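Local coordinates for D-threo-3-hydroxyaspartate dehydratase (Delftia, PDB 3WQE), which catalyses the pyridoxal-phosphate-dependent deamination of D-threo-3-hydroxyaspartate to oxaloacetate and ammonium, and also acts on D-serine, at residues Gly177-His182 / Leu218-Val223. Residues are numbered along the deposited sequence; the frame is centred on the assembly and turned at random.
Sequences GGVLTH and LPCPVV. With PLP (pyridoxal-5'-phosphate), chain F; 2TL (D-allothreonine), chain H.
V222 N donates to G177 O (3.2 Å, 147°) and V179 N to V222 O (2.9 Å, a straighter 160°). These bonds pair G178 with V222 in parallel register. The join is tightest at G178: its CA lies 3.1 Å from V222 O, and any side chain there would collide with that oxygen. On one face, C220 SG sits 3.8 Å from V179 CG1, placed by the torsion that sets the sulfur anti to its backbone nitrogen (chi1 -167°), while the CG2 methyls of V179 and V223 meet at 4.1 Å. Helix 192-215 covers this buried face through C206, L213 and A210. The solvent side is at the start of the pairing, where exposed P221 only rests CG and CD on G177 O (CD to O 3.4 Å), the oxygen already bonded to V222 N. Beyond the paired strand, H182 turns its ring face over the pyridine ring of PLP, CE1 standing 3.3 Å from C4, and its NE2 shares an in-plane hydrogen bond with OG1 of D-allothreonine (2.8 Å). ND1 is hydrogen-bonded to G226 O, which fixes the ring's rotation. With an alanine here, the cofactor ring would probably lose the imidazole packed on it, and the ligand hydroxyl its hydrogen-bond partner. Strands 175-180 and 222-225, joined through helix 192-215, form a right-handed beta-alpha-beta crossover of the alanine racemase-type TIM barrel, with PLP at the C-terminal strand ends.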
loop_
_atom_site.group_PDB
_atom_site.type_symbol
_atom_site.label_atom_id
_atom_site.label_comp_id
_atom_site.label_asym_id
_atom_site.label_seq_id
_atom_site.Cartn_x
_atom_site.Cartn_y
_atom_site.Cartn_z
ATOM N N GLY B 177 8.343 -22.523 -24.660
ATOM C CA GLY B 177 7.386 -21.772 -25.483
ATOM C C GLY B 177 7.897 -20.438 -25.978
ATOM O O GLY B 177 7.240 -19.812 -26.825
ATOM N N GLY B 178 9.015 -19.981 -25.414
ATOM C CA GLY B 178 9.445 -18.649 -25.768
ATOM C C GLY B 178 10.442 -18.074 -24.782
ATOM O O GLY B 178 10.895 -18.718 -23.868
ATOM N N VAL B 179 10.758 -16.786 -25.058
ATOM C CA VAL B 179 11.629 -15.972 -24.162
ATOM C C VAL B 179 10.896 -14.670 -23.923
ATOM O O VAL B 179 10.078 -14.197 -24.706
ATOM C CB VAL B 179 13.008 -15.658 -24.764
ATOM C CG1 VAL B 179 13.900 -16.936 -24.728
ATOM C CG2 VAL B 179 12.919 -15.162 -26.254
ATOM N N LEU B 180 11.167 -14.070 -22.760
ATOM C CA LEU B 180 10.561 -12.757 -22.444
ATOM C C LEU B 180 11.547 -11.910 -21.731
ATOM O O LEU B 180 12.497 -12.418 -21.049
ATOM C CB LEU B 180 9.273 -12.863 -21.592
ATOM C CG LEU B 180 9.478 -13.188 -20.091
ATOM C CD1 LEU B 180 8.187 -12.799 -19.337
ATOM C CD2 LEU B 180 9.803 -14.669 -19.859
ATOM N N THR B 181 11.417 -10.599 -21.863
ATOM C CA THR B 181 12.238 -9.631 -21.096
ATOM C C THR B 181 11.413 -8.480 -20.672
ATOM O O THR B 181 10.408 -8.178 -21.372
ATOM C CB THR B 181 13.499 -9.187 -21.876
ATOM O OG1 THR B 181 14.440 -8.548 -21.004
ATOM C CG2 THR B 181 13.123 -8.240 -23.056
ATOM N N HIS B 182 11.862 -7.741 -19.627
ATOM C CA HIS B 182 11.200 -6.511 -19.240
ATOM C C HIS B 182 12.264 -5.496 -18.978
ATOM O O HIS B 182 13.099 -5.680 -18.051
ATOM C CB HIS B 182 10.443 -6.757 -17.925
ATOM C CG HIS B 182 9.934 -5.500 -17.316
ATOM N ND1 HIS B 182 8.969 -4.689 -17.873
ATOM C CD2 HIS B 182 10.268 -4.947 -16.044
ATOM C CE1 HIS B 182 8.683 -3.626 -16.954
ATOM N NE2 HIS B 182 9.496 -3.777 -15.901
ATOM N N LEU B 218 16.434 -25.736 -30.565
ATOM C CA LEU B 218 15.315 -25.734 -29.580
ATOM C C LEU B 218 14.189 -24.841 -30.073
ATOM O O LEU B 218 14.484 -23.825 -30.700
ATOM C CB LEU B 218 15.889 -25.166 -28.234
ATOM C CG LEU B 218 16.951 -26.120 -27.671
ATOM C CD1 LEU B 218 17.675 -25.325 -26.576
ATOM C CD2 LEU B 218 16.192 -27.232 -26.929
ATOM N N PRO B 219 12.962 -25.187 -29.781
ATOM C CA PRO B 219 11.877 -24.284 -30.179
ATOM C C PRO B 219 11.910 -23.015 -29.343
ATOM O O PRO B 219 12.263 -23.009 -28.147
ATOM C CB PRO B 219 10.623 -25.056 -29.800
ATOM C CG PRO B 219 11.038 -26.017 -28.690
ATOM C CD PRO B 219 12.539 -26.287 -28.887
ATOM N N CYS B 220 11.489 -21.921 -29.958
ATOM C CA CYS B 220 11.312 -20.618 -29.220
ATOM C C CYS B 220 10.368 -19.714 -29.974
ATOM O O CYS B 220 10.776 -18.701 -30.539
ATOM C CB CYS B 220 12.667 -19.946 -29.014
ATOM S SG CYS B 220 12.480 -18.575 -27.804
ATOM N N PRO B 221 9.061 -20.123 -29.982
ATOM C CA PRO B 221 8.220 -19.405 -30.982
ATOM C C PRO B 221 7.793 -18.036 -30.469
ATOM O O PRO B 221 7.501 -17.188 -31.375
ATOM C CB PRO B 221 7.042 -20.378 -31.191
ATOM C CG PRO B 221 7.027 -21.242 -29.927
ATOM C CD PRO B 221 8.508 -21.437 -29.552
ATOM N N VAL B 222 7.705 -17.768 -29.182
ATOM C CA VAL B 222 7.269 -16.473 -28.714
ATOM C C VAL B 222 8.524 -15.675 -28.306
ATOM O O VAL B 222 9.436 -16.183 -27.610
ATOM C CB VAL B 222 6.308 -16.558 -27.499
ATOM C CG1 VAL B 222 6.178 -15.203 -26.790
ATOM C CG2 VAL B 222 5.030 -17.286 -27.968
ATOM N N VAL B 223 8.547 -14.414 -28.689
ATOM C CA VAL B 223 9.504 -13.438 -28.191
ATOM C C VAL B 223 8.664 -12.312 -27.611
ATOM O O VAL B 223 7.975 -11.558 -28.385
ATOM C CB VAL B 223 10.456 -12.928 -29.317
ATOM C CG1 VAL B 223 11.327 -11.793 -28.742
ATOM C CG2 VAL B 223 11.244 -14.075 -29.870
HETATM N N1 PLP F . 6.197 -7.362 -17.767
HETATM C C2 PLP F . 6.781 -7.603 -16.588
HETATM C C2A PLP F . 7.446 -8.950 -16.360
HETATM C C3 PLP F . 6.896 -6.609 -15.555
HETATM O O3 PLP F . 7.494 -6.883 -14.377
HETATM C C4 PLP F . 6.181 -5.415 -15.741
HETATM C C4A PLP F . 6.210 -4.306 -14.806
HETATM C C5 PLP F . 5.512 -5.228 -17.016
HETATM C C6 PLP F . 5.574 -6.259 -17.998
HETATM C C5A PLP F . 4.660 -3.955 -17.268
HETATM O O4P PLP F . 5.432 -2.764 -17.294
HETATM P P PLP F . 4.615 -1.385 -17.210
HETATM O O1P PLP F . 3.748 -1.437 -18.462
HETATM O O2P PLP F . 5.770 -0.442 -17.316
HETATM O O3P PLP F . 3.832 -1.389 -15.937
HETATM N N 2TL H . 7.166 -4.449 -13.635
HETATM C CA 2TL H . 7.236 -3.310 -12.642
HETATM C CB 2TL H . 8.619 -2.656 -12.879
HETATM O OG1 2TL H . 8.644 -1.852 -14.016
HETATM C CG2 2TL H . 9.834 -3.452 -12.850
HETATM C C 2TL H . 7.255 -4.023 -11.294
HETATM O O 2TL H . 7.510 -5.227 -11.312
HETATM O OXT 2TL H . 6.956 -3.326 -10.374
#